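Local structure of lantibiotic dehydratase (Microbispora corallina, 5EHK) at residues L393-R401 and L487-P498; P456-V466 and W666-L677. The protein probably dehydrates serine and threonine residues of the precursor peptide of the lantibiotic NAI-107, in a tRNA-dependent reaction. One frame throughout, in Å; residues are numbered along the deposited sequence.

Contact 1: residues L393-R401 and L487-P498; sequences LWRLSPPRR and LAYDEAAPADLP
Trp394, Ala492 and Leu497 form a CH-pi sandwich, a worked example of how a helix end can be fixed by the loop that passes it. The tryptophan sits in the last turn of helix 380-395, and both hydrocarbon partners come from the irregular chain between helix 481-487 and strand 500-508. CG is anti to the backbone N (chi1 -177°), which swings the indole out between them. Leu497 CD2 stands almost on the normal of the six-membered ring, 3.3 Å from its centroid. Ala492 CB lies over the opposite face, 3.8 Å from the same centroid and displaced toward the rim. The loop thus wraps the ring, passing its edge at Ala493, while Pro498 CD approaches NE1 obliquely. The indole N-H itself bonds to Arg661 O, so the ring is held at its polar corner as well as on both faces.

Other apolar contacts extend the seam along the chain that leaves the helix. Leu396 CD2 rests 3.8 Å from Leu487 CB, and farther on Pro399 CD meets Tyr489 CB at 3.7 Å, the proline and tyrosine side chains crossing at a slant. The edge of the tyrosine ring is turned to the backbone, with CD2 3.6 Å from Ser397 O.

Among the polar interactions, Trp394 O gathers two donors from one residue, Ser397 N and Ser397 OG, the hydroxyl lying in the carbonyl plane; this ties down the chain just past the helix. The Arg661 side chain forms a salt bridge with Asp490 OD1 and bonds to Ser397 O. Asp496 divides its carboxylate: OD1 forms a salt bridge with Arg799, and OD2 another with Arg401 NH1 at 3.2 Å, whose hydrogen bond is bent and weak, the guanidinium and carboxylate planes 33° apart.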
loop_
_atom_site.group_PDB
_atom_site.type_symbol
_atom_site.label_atom_id
_atom_site.label_comp_id
_atom_site.label_asym_id
_atom_site.label_seq_id
_atom_site.Cartn_x
_atom_site.Cartn_y
_atom_site.Cartn_z
ATOM N N LEU A 393 27.718 -9.034 -7.279
ATOM C CA LEU A 393 26.576 -8.923 -6.385
ATOM C C LEU A 393 26.366 -7.497 -5.925
ATOM O O LEU A 393 25.237 -7.057 -5.747
ATOM C CB LEU A 393 26.738 -9.819 -5.167
ATOM C CG LEU A 393 26.549 -11.303 -5.469
ATOM C CD1 LEU A 393 26.536 -12.075 -4.165
ATOM C CD2 LEU A 393 25.291 -11.577 -6.289
ATOM N N TRP A 394 27.447 -6.775 -5.690
ATOM C CA TRP A 394 27.278 -5.403 -5.257
ATOM C C TRP A 394 26.731 -4.556 -6.386
ATOM O O TRP A 394 25.815 -3.781 -6.177
ATOM C CB TRP A 394 28.584 -4.812 -4.712
ATOM C CG TRP A 394 28.429 -3.411 -4.195
ATOM C CD1 TRP A 394 27.830 -3.030 -3.035
ATOM C CD2 TRP A 394 28.910 -2.210 -4.813
ATOM N NE1 TRP A 394 27.892 -1.658 -2.902
ATOM C CE2 TRP A 394 28.557 -1.139 -3.979
ATOM C CE3 TRP A 394 29.610 -1.941 -5.988
ATOM C CZ2 TRP A 394 28.876 0.169 -4.283
ATOM C CZ3 TRP A 394 29.919 -0.641 -6.289
ATOM C CH2 TRP A 394 29.555 0.399 -5.448
ATOM N N ARG A 395 27.256 -4.723 -7.595
ATOM C CA ARG A 395 26.827 -3.859 -8.682
ATOM C C ARG A 395 25.356 -4.094 -9.012
ATOM O O ARG A 395 24.682 -3.193 -9.517
ATOM C CB ARG A 395 27.696 -4.037 -9.926
ATOM C CG ARG A 395 29.143 -3.614 -9.782
ATOM C CD ARG A 395 29.943 -4.037 -11.029
ATOM N NE ARG A 395 29.481 -3.368 -12.246
ATOM C CZ ARG A 395 29.584 -3.893 -13.463
ATOM N NH1 ARG A 395 30.103 -5.109 -13.627
ATOM N NH2 ARG A 395 29.153 -3.212 -14.519
ATOM N N LEU A 396 24.895 -5.308 -8.710
ATOM C CA LEU A 396 23.551 -5.809 -9.011
ATOM C C LEU A 396 22.544 -5.560 -7.891
ATOM O O LEU A 396 21.375 -5.952 -7.978
ATOM C CB LEU A 396 23.622 -7.320 -9.239
ATOM C CG LEU A 396 24.301 -7.755 -10.534
ATOM C CD1 LEU A 396 24.288 -9.270 -10.661
ATOM C CD2 LEU A 396 23.657 -7.087 -11.739
ATOM N N SER A 397 23.015 -4.934 -6.829
ATOM C CA SER A 397 22.213 -4.675 -5.641
ATOM C C SER A 397 21.212 -3.530 -5.872
ATOM O O SER A 397 21.334 -2.778 -6.849
ATOM C CB SER A 397 23.153 -4.365 -4.468
ATOM O OG SER A 397 23.832 -3.143 -4.697
ATOM N N PRO A 398 20.188 -3.430 -5.008
ATOM C CA PRO A 398 19.221 -2.311 -5.084
ATOM C C PRO A 398 19.854 -0.905 -4.935
ATOM O O PRO A 398 20.796 -0.716 -4.173
ATOM C CB PRO A 398 18.279 -2.585 -3.909
ATOM C CG PRO A 398 18.429 -4.094 -3.620
ATOM C CD PRO A 398 19.839 -4.422 -3.968
ATOM N N PRO A 399 19.324 0.087 -5.663
ATOM C CA PRO A 399 19.860 1.459 -5.648
ATOM C C PRO A 399 19.402 2.220 -4.402
ATOM O O PRO A 399 18.606 3.158 -4.450
ATOM C CB PRO A 399 19.274 2.069 -6.925
ATOM C CG PRO A 399 17.985 1.365 -7.092
ATOM C CD PRO A 399 18.194 -0.049 -6.599
ATOM N N ARG A 400 19.948 1.795 -3.281
ATOM C CA ARG A 400 19.477 2.181 -1.966
ATOM C C ARG A 400 20.705 2.358 -1.044
ATOM O O ARG A 400 21.720 1.706 -1.253
ATOM C CB ARG A 400 18.576 1.042 -1.459
ATOM C CG ARG A 400 17.848 1.338 -0.181
ATOM C CD ARG A 400 17.392 0.077 0.514
ATOM N NE ARG A 400 16.884 -0.942 -0.397
ATOM C CZ ARG A 400 15.722 -0.850 -1.040
ATOM N NH1 ARG A 400 14.964 0.230 -0.876
ATOM N NH2 ARG A 400 15.325 -1.822 -1.856
ATOM N N ARG A 401 20.647 3.244 -0.055
ATOM C CA ARG A 401 21.667 3.244 1.010
ATOM C C ARG A 401 21.053 2.821 2.352
ATOM O O ARG A 401 19.992 3.298 2.742
ATOM C CB ARG A 401 22.384 4.599 1.106
ATOM C CG ARG A 401 23.510 4.757 0.071
ATOM C CD ARG A 401 23.492 6.135 -0.646
ATOM N NE ARG A 401 22.209 6.326 -1.309
ATOM C CZ ARG A 401 21.814 5.629 -2.379
ATOM N NH1 ARG A 401 22.628 4.714 -2.913
ATOM N NH2 ARG A 401 20.611 5.835 -2.931
ATOM N N LEU A 487 21.184 -5.633 -16.101
ATOM C CA LEU A 487 20.402 -5.888 -14.907
ATOM C C LEU A 487 20.553 -4.797 -13.878
ATOM O O LEU A 487 19.740 -4.698 -12.970
ATOM C CB LEU A 487 20.829 -7.215 -14.300
ATOM C CG LEU A 487 20.740 -8.360 -15.305
ATOM C CD1 LEU A 487 21.365 -9.648 -14.788
ATOM C CD2 LEU A 487 19.284 -8.575 -15.610
ATOM N N ALA A 488 21.587 -3.978 -14.021
ATOM C CA ALA A 488 21.924 -2.990 -12.999
ATOM C C ALA A 488 20.835 -1.933 -12.938
ATOM O O ALA A 488 20.506 -1.333 -13.954
ATOM C CB ALA A 488 23.295 -2.354 -13.303
ATOM N N TYR A 489 20.308 -1.670 -11.744
ATOM C CA TYR A 489 19.311 -0.621 -11.582
ATOM C C TYR A 489 19.960 0.725 -11.836
ATOM O O TYR A 489 19.286 1.697 -12.158
ATOM C CB TYR A 489 18.714 -0.630 -10.174
ATOM C CG TYR A 489 17.925 -1.868 -9.815
ATOM C CD1 TYR A 489 16.588 -2.000 -10.195
ATOM C CD2 TYR A 489 18.494 -2.888 -9.060
ATOM C CE1 TYR A 489 15.845 -3.134 -9.857
ATOM C CE2 TYR A 489 17.759 -4.028 -8.710
ATOM C CZ TYR A 489 16.437 -4.141 -9.120
ATOM O OH TYR A 489 15.704 -5.251 -8.788
ATOM N N ASP A 490 21.272 0.780 -11.660
ATOM C CA ASP A 490 22.033 1.971 -11.988
ATOM C C ASP A 490 23.517 1.690 -11.878
ATOM O O ASP A 490 23.926 0.562 -11.556
ATOM C CB ASP A 490 21.649 3.165 -11.098
ATOM C CG ASP A 490 22.135 3.025 -9.659
ATOM O OD1 ASP A 490 22.526 1.914 -9.227
ATOM O OD2 ASP A 490 22.122 4.051 -8.950
ATOM N N GLU A 491 24.318 2.725 -12.128
ATOM C CA GLU A 491 25.762 2.628 -11.968
ATOM C C GLU A 491 26.123 2.856 -10.497
ATOM O O GLU A 491 26.055 3.980 -9.984
ATOM C CB GLU A 491 26.485 3.621 -12.894
ATOM C CG GLU A 491 27.296 2.955 -13.998
ATOM C CD GLU A 491 28.733 3.483 -14.088
ATOM O OE1 GLU A 491 28.945 4.570 -14.677
ATOM O OE2 GLU A 491 29.654 2.805 -13.579
ATOM N N ALA A 492 26.500 1.771 -9.823
ATOM C CA ALA A 492 26.811 1.830 -8.400
ATOM C C ALA A 492 28.068 2.674 -8.089
ATOM O O ALA A 492 29.165 2.350 -8.517
ATOM C CB ALA A 492 26.939 0.425 -7.847
ATOM N N ALA A 493 27.897 3.732 -7.308
ATOM C CA ALA A 493 28.975 4.659 -6.999
ATOM C C ALA A 493 29.960 4.123 -5.961
ATOM O O ALA A 493 29.550 3.594 -4.924
ATOM C CB ALA A 493 28.386 5.965 -6.513
ATOM N N PRO A 494 31.268 4.313 -6.205
ATOM C CA PRO A 494 32.289 3.828 -5.257
ATOM C C PRO A 494 32.175 4.426 -3.839
ATOM O O PRO A 494 32.587 3.771 -2.883
ATOM C CB PRO A 494 33.615 4.202 -5.944
ATOM C CG PRO A 494 33.244 5.248 -6.949
ATOM C CD PRO A 494 31.880 4.869 -7.422
ATOM N N ALA A 495 31.608 5.621 -3.704
ATOM C CA ALA A 495 31.406 6.217 -2.385
ATOM C C ALA A 495 30.423 5.437 -1.523
ATOM O O ALA A 495 30.348 5.645 -0.320
ATOM C CB ALA A 495 30.932 7.643 -2.525
ATOM N N ASP A 496 29.644 4.565 -2.157
ATOM C CA ASP A 496 28.597 3.812 -1.470
ATOM C C ASP A 496 29.064 2.429 -1.048
ATOM O O ASP A 496 28.283 1.626 -0.528
ATOM C CB ASP A 496 27.357 3.684 -2.365
ATOM C CG ASP A 496 26.679 5.023 -2.624
ATOM O OD1 ASP A 496 27.033 6.005 -1.931
ATOM O OD2 ASP A 496 25.785 5.085 -3.512
ATOM N N LEU A 497 30.329 2.136 -1.293
ATOM C CA LEU A 497 30.828 0.817 -0.969
ATOM C C LEU A 497 30.741 0.599 0.528
ATOM O O LEU A 497 31.095 1.469 1.309
ATOM C CB LEU A 497 32.264 0.635 -1.461
ATOM C CG LEU A 497 32.473 0.413 -2.962
ATOM C CD1 LEU A 497 33.931 0.626 -3.268
ATOM C CD2 LEU A 497 32.025 -0.976 -3.374
ATOM N N PRO A 498 30.273 -0.575 0.932
ATOM C CA PRO A 498 30.137 -0.866 2.358
ATOM C C PRO A 498 31.498 -1.091 2.989
ATOM O O PRO A 498 32.450 -1.390 2.259
ATOM C CB PRO A 498 29.372 -2.182 2.357
ATOM C CG PRO A 498 29.823 -2.847 1.091
ATOM C CD PRO A 498 29.950 -1.741 0.094
#

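Contact 2: residues P456-V466 and W666-L677; sequences PRRSAALARLV and WDWGALSEMPFL
Val466 and Trp668 meet because the valine carries CG1 anti to its backbone N (chi1 174°), which leaves CG2 to press on the indole, 3.5 Å from CZ3. In Leu671, CG is anti to the carbonyl carbon (chi1 -82°), and CD1 reaches the first turn of helix 460-471, 3.6 Å from Leu462 CB and beside Ala463 N. The arrangement illustrates a helix docked against a turn: one face of its first turns settles on the short 3-10 segment 670-673 and the loops flanking it, just ahead of strand 676-682.

Leu462 touches both tryptophans. Its CD1 lies 3.8 Å from Trp666 CZ2, the two side chains sliding past each other in opposite directions, whereas its CG approaches Trp668 obliquely; CD2 lies against Asp667 O. Trp668 is itself sandwiched within its own segment, with Trp666 NE1 over the centre of one face and Leu677 CD2 over the centre of the other. That layering probably helps to hold the ring's tilt, with its CZ3 corner toward the helix.

Ahead of the helix, where Ser459 is the N-cap and accepts from Leu462 N, the join is made by backbone. Ala670 N donates to Arg457 O at 2.6 Å, nearly straight (175°) and in the carbonyl plane, and Gly669 CA adds a CA-H...O contact to the same oxygen. Asp667 closes an Asx turn, OD1 accepting from Gly669 N at 3.3 Å from above the carboxylate plane, while a water donates to OD2 and accepts a weak bond from Arg457 N. Nearby, Pro456 packs on Arg458 of the second subunit and Arg458 on its Pro456, and Met674 touches its Ala467.

The one direct hydrogen bond between the segments, with the bridging water, thus precedes the helix and would help set their alignment; farther along, contact rests mainly on hydrocarbon and aromatic surfaces.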
loop_
_atom_site.group_PDB
_atom_site.type_symbol
_atom_site.label_atom_id
_atom_site.label_comp_id
_atom_site.label_asym_id
_atom_site.label_seq_id
_atom_site.Cartn_x
_atom_site.Cartn_y
_atom_site.Cartn_z
ATOM N N PRO A 456 7.912 -8.667 -6.074
ATOM C CA PRO A 456 8.994 -9.490 -6.621
ATOM C C PRO A 456 9.400 -8.897 -7.956
ATOM O O PRO A 456 8.536 -8.423 -8.702
ATOM C CB PRO A 456 8.340 -10.855 -6.812
ATOM C CG PRO A 456 7.227 -10.885 -5.842
ATOM C CD PRO A 456 6.725 -9.467 -5.731
ATOM N N ARG A 457 10.699 -8.865 -8.228
ATOM C CA ARG A 457 11.207 -8.134 -9.382
ATOM C C ARG A 457 10.688 -8.711 -10.696
ATOM O O ARG A 457 10.345 -9.890 -10.780
ATOM C CB ARG A 457 12.733 -8.155 -9.378
ATOM C CG ARG A 457 13.356 -7.306 -10.459
ATOM C CD ARG A 457 14.806 -7.588 -10.572
ATOM N NE ARG A 457 15.455 -6.642 -11.469
ATOM C CZ ARG A 457 16.764 -6.610 -11.657
ATOM N NH1 ARG A 457 17.532 -7.472 -10.992
ATOM N NH2 ARG A 457 17.308 -5.739 -12.494
ATOM N N ARG A 458 10.600 -7.863 -11.709
ATOM C CA ARG A 458 10.242 -8.318 -13.044
ATOM C C ARG A 458 11.213 -7.757 -14.058
ATOM O O ARG A 458 11.420 -6.545 -14.122
ATOM C CB ARG A 458 8.783 -7.954 -13.391
ATOM C CG ARG A 458 7.758 -8.409 -12.334
ATOM C CD ARG A 458 6.329 -8.061 -12.702
ATOM N NE ARG A 458 5.832 -6.960 -11.873
ATOM C CZ ARG A 458 5.692 -5.713 -12.312
ATOM N NH1 ARG A 458 5.987 -5.412 -13.571
ATOM N NH2 ARG A 458 5.243 -4.773 -11.501
ATOM N N SER A 459 11.784 -8.639 -14.872
ATOM C CA SER A 459 12.828 -8.232 -15.800
ATOM C C SER A 459 12.701 -8.933 -17.130
ATOM O O SER A 459 12.710 -10.160 -17.180
ATOM C CB SER A 459 14.201 -8.560 -15.214
ATOM O OG SER A 459 15.222 -8.059 -16.054
ATOM N N ALA A 460 12.591 -8.164 -18.209
ATOM C CA ALA A 460 12.616 -8.748 -19.542
ATOM C C ALA A 460 13.962 -9.444 -19.708
ATOM O O ALA A 460 14.049 -10.530 -20.269
ATOM C CB ALA A 460 12.415 -7.694 -20.610
ATOM N N ALA A 461 15.008 -8.802 -19.198
ATOM C CA ALA A 461 16.366 -9.333 -19.239
ATOM C C ALA A 461 16.520 -10.715 -18.586
ATOM O O ALA A 461 16.993 -11.668 -19.206
ATOM C CB ALA A 461 17.294 -8.345 -18.580
ATOM N N LEU A 462 16.116 -10.820 -17.330
ATOM C CA LEU A 462 16.134 -12.102 -16.643
ATOM C C LEU A 462 15.294 -13.158 -17.375
ATOM O O LEU A 462 15.717 -14.304 -17.511
ATOM C CB LEU A 462 15.623 -11.944 -15.213
ATOM C CG LEU A 462 16.588 -12.144 -14.048
ATOM C CD1 LEU A 462 17.972 -11.630 -14.404
ATOM C CD2 LEU A 462 16.034 -11.447 -12.791
ATOM N N ALA A 463 14.114 -12.779 -17.860
ATOM C CA ALA A 463 13.232 -13.758 -18.494
ATOM C C ALA A 463 13.879 -14.397 -19.728
ATOM O O ALA A 463 13.764 -15.607 -19.922
ATOM C CB ALA A 463 11.866 -13.147 -18.825
ATOM N N ARG A 464 14.543 -13.589 -20.554
ATOM C CA ARG A 464 15.254 -14.106 -21.721
ATOM C C ARG A 464 16.281 -15.169 -21.342
ATOM O O ARG A 464 16.406 -16.212 -22.005
ATOM C CB ARG A 464 15.960 -12.986 -22.466
ATOM C CG ARG A 464 15.092 -12.236 -23.430
ATOM C CD ARG A 464 15.970 -11.414 -24.347
ATOM N NE ARG A 464 16.811 -10.522 -23.558
ATOM C CZ ARG A 464 16.431 -9.317 -23.138
ATOM N NH1 ARG A 464 15.234 -8.840 -23.469
ATOM N NH2 ARG A 464 17.260 -8.578 -22.406
ATOM N N LEU A 465 17.016 -14.894 -20.271
ATOM C CA LEU A 465 18.070 -15.789 -19.851
ATOM C C LEU A 465 17.464 -17.145 -19.590
ATOM O O LEU A 465 18.030 -18.170 -19.967
ATOM C CB LEU A 465 18.761 -15.273 -18.585
ATOM C CG LEU A 465 19.548 -13.952 -18.630
ATOM C CD1 LEU A 465 20.129 -13.666 -17.247
ATOM C CD2 LEU A 465 20.643 -13.927 -19.714
ATOM N N VAL A 466 16.293 -17.140 -18.968
ATOM C CA VAL A 466 15.616 -18.379 -18.608
ATOM C C VAL A 466 15.055 -19.089 -19.835
ATOM O O VAL A 466 15.187 -20.316 -19.972
ATOM C CB VAL A 466 14.512 -18.139 -17.542
ATOM C CG1 VAL A 466 13.701 -19.407 -17.270
ATOM C CG2 VAL A 466 15.125 -17.601 -16.266
ATOM N N TRP A 666 21.508 -13.268 -5.170
ATOM C CA TRP A 666 20.918 -13.211 -6.498
ATOM C C TRP A 666 19.384 -13.216 -6.388
ATOM O O TRP A 666 18.788 -14.075 -5.723
ATOM C CB TRP A 666 21.418 -14.396 -7.350
ATOM C CG TRP A 666 20.751 -14.480 -8.683
ATOM C CD1 TRP A 666 19.655 -15.229 -9.007
ATOM C CD2 TRP A 666 21.121 -13.768 -9.862
ATOM N NE1 TRP A 666 19.327 -15.034 -10.328
ATOM C CE2 TRP A 666 20.210 -14.134 -10.873
ATOM C CE3 TRP A 666 22.137 -12.853 -10.166
ATOM C CZ2 TRP A 666 20.280 -13.606 -12.170
ATOM C CZ3 TRP A 666 22.214 -12.332 -11.460
ATOM C CH2 TRP A 666 21.285 -12.706 -12.440
ATOM N N ASP A 667 18.757 -12.246 -7.052
ATOM C CA ASP A 667 17.304 -12.099 -6.975
ATOM C C ASP A 667 16.583 -12.483 -8.293
ATOM O O ASP A 667 16.721 -11.815 -9.332
ATOM C CB ASP A 667 16.956 -10.674 -6.515
ATOM C CG ASP A 667 15.467 -10.470 -6.305
ATOM O OD1 ASP A 667 14.780 -11.434 -5.921
ATOM O OD2 ASP A 667 14.994 -9.331 -6.474
ATOM N N TRP A 668 15.823 -13.576 -8.225
ATOM C CA TRP A 668 15.119 -14.116 -9.383
ATOM C C TRP A 668 13.796 -13.396 -9.594
ATOM O O TRP A 668 13.210 -13.464 -10.678
ATOM C CB TRP A 668 14.875 -15.616 -9.246
ATOM C CG TRP A 668 15.955 -16.514 -9.842
ATOM C CD1 TRP A 668 16.671 -17.483 -9.191
ATOM C CD2 TRP A 668 16.413 -16.528 -11.206
ATOM N NE1 TRP A 668 17.535 -18.099 -10.064
ATOM C CE2 TRP A 668 17.405 -17.528 -11.304
ATOM C CE3 TRP A 668 16.084 -15.794 -12.346
ATOM C CZ2 TRP A 668 18.067 -17.814 -12.502
ATOM C CZ3 TRP A 668 16.747 -16.075 -13.531
ATOM C CH2 TRP A 668 17.725 -17.080 -13.600
ATOM N N GLY A 669 13.319 -12.723 -8.547
ATOM C CA GLY A 669 12.099 -11.946 -8.648
ATOM C C GLY A 669 10.891 -12.815 -8.927
ATOM O O GLY A 669 10.766 -13.906 -8.373
ATOM N N ALA A 670 9.998 -12.316 -9.777
ATOM C CA ALA A 670 8.777 -13.032 -10.144
ATOM C C ALA A 670 9.100 -14.402 -10.732
ATOM O O ALA A 670 8.319 -15.364 -10.573
ATOM C CB ALA A 670 7.980 -12.229 -11.144
ATOM N N LEU A 671 10.272 -14.492 -11.372
ATOM C CA LEU A 671 10.684 -15.696 -12.073
ATOM C C LEU A 671 10.872 -16.862 -11.139
ATOM O O LEU A 671 11.061 -17.980 -11.573
ATOM C CB LEU A 671 11.944 -15.462 -12.897
ATOM C CG LEU A 671 11.656 -14.817 -14.249
ATOM C CD1 LEU A 671 12.907 -14.275 -14.907
ATOM C CD2 LEU A 671 10.957 -15.835 -15.159
ATOM N N SER A 672 10.742 -16.616 -9.850
ATOM C CA SER A 672 10.915 -17.666 -8.863
ATOM C C SER A 672 9.819 -18.732 -8.963
ATOM O O SER A 672 9.929 -19.815 -8.372
ATOM C CB SER A 672 10.985 -17.040 -7.469
ATOM O OG SER A 672 10.238 -17.775 -6.534
ATOM N N GLU A 673 8.777 -18.434 -9.736
ATOM C CA GLU A 673 7.651 -19.355 -9.877
ATOM C C GLU A 673 7.910 -20.481 -10.892
ATOM O O GLU A 673 7.214 -21.507 -10.866
ATOM C CB GLU A 673 6.380 -18.601 -10.274
ATOM C CG GLU A 673 5.943 -17.530 -9.281
ATOM C CD GLU A 673 5.656 -18.097 -7.895
ATOM O OE1 GLU A 673 5.049 -19.191 -7.809
ATOM O OE2 GLU A 673 6.030 -17.437 -6.893
ATOM N N MET A 674 8.897 -20.280 -11.772
ATOM C CA MET A 674 9.241 -21.253 -12.791
ATOM C C MET A 674 9.581 -22.586 -12.123
ATOM O O MET A 674 10.090 -22.596 -11.002
ATOM C CB MET A 674 10.410 -20.749 -13.631
ATOM C CG MET A 674 10.143 -19.466 -14.428
ATOM S SD MET A 674 9.067 -19.766 -15.842
ATOM C CE MET A 674 9.881 -21.220 -16.461
ATOM N N PRO A 675 9.226 -23.714 -12.769
ATOM C CA PRO A 675 9.498 -25.046 -12.208
ATOM C C PRO A 675 10.989 -25.323 -12.172
ATOM O O PRO A 675 11.472 -26.028 -11.282
ATOM C CB PRO A 675 8.818 -26.003 -13.196
ATOM C CG PRO A 675 8.705 -25.230 -14.468
ATOM C CD PRO A 675 8.527 -23.787 -14.064
ATOM N N PHE A 676 11.715 -24.773 -13.140
ATOM C CA PHE A 676 13.161 -24.869 -13.110
ATOM C C PHE A 676 13.779 -23.541 -13.411
ATOM O O PHE A 676 13.376 -22.872 -14.356
ATOM C CB PHE A 676 13.711 -25.917 -14.090
ATOM C CG PHE A 676 15.213 -25.895 -14.211
ATOM C CD1 PHE A 676 16.013 -26.428 -13.197
ATOM C CD2 PHE A 676 15.827 -25.325 -15.321
ATOM C CE1 PHE A 676 17.402 -26.392 -13.290
ATOM C CE2 PHE A 676 17.206 -25.296 -15.427
ATOM C CZ PHE A 676 17.996 -25.822 -14.410
ATOM N N LEU A 677 14.763 -23.183 -12.587
ATOM C CA LEU A 677 15.635 -22.025 -12.792
ATOM C C LEU A 677 17.100 -22.448 -12.921
ATOM O O LEU A 677 17.641 -23.136 -12.045
ATOM C CB LEU A 677 15.485 -21.030 -11.644
ATOM C CG LEU A 677 14.214 -20.194 -11.650
ATOM C CD1 LEU A 677 14.119 -19.531 -10.326
ATOM C CD2 LEU A 677 14.223 -19.157 -12.795
HETATM O O HOH W 1 12.494 -8.319 -5.882
#

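How the contacts relate
The two contacts adjoin one another, although their centres are 20 Å apart. Their segments alternate along the chain, so 456-466 falls between the halves of contact 1 and 487-498 between those of contact 2. Leu487 makes the junction: its O probably accepts a hydrogen bond from Arg457 NH2 at 2.7 Å, and its CD2 packs 3.5 Å from Leu462 CD1. Tyr489 lies alongside the same arginine, and Trp666 touches Leu396. The helix-end seam of contact 1 is thereby continuous with the helix-on-turn packing of contact 2. They differ in surroundings, since the second subunit reaches contact 2 but does not touch contact 1.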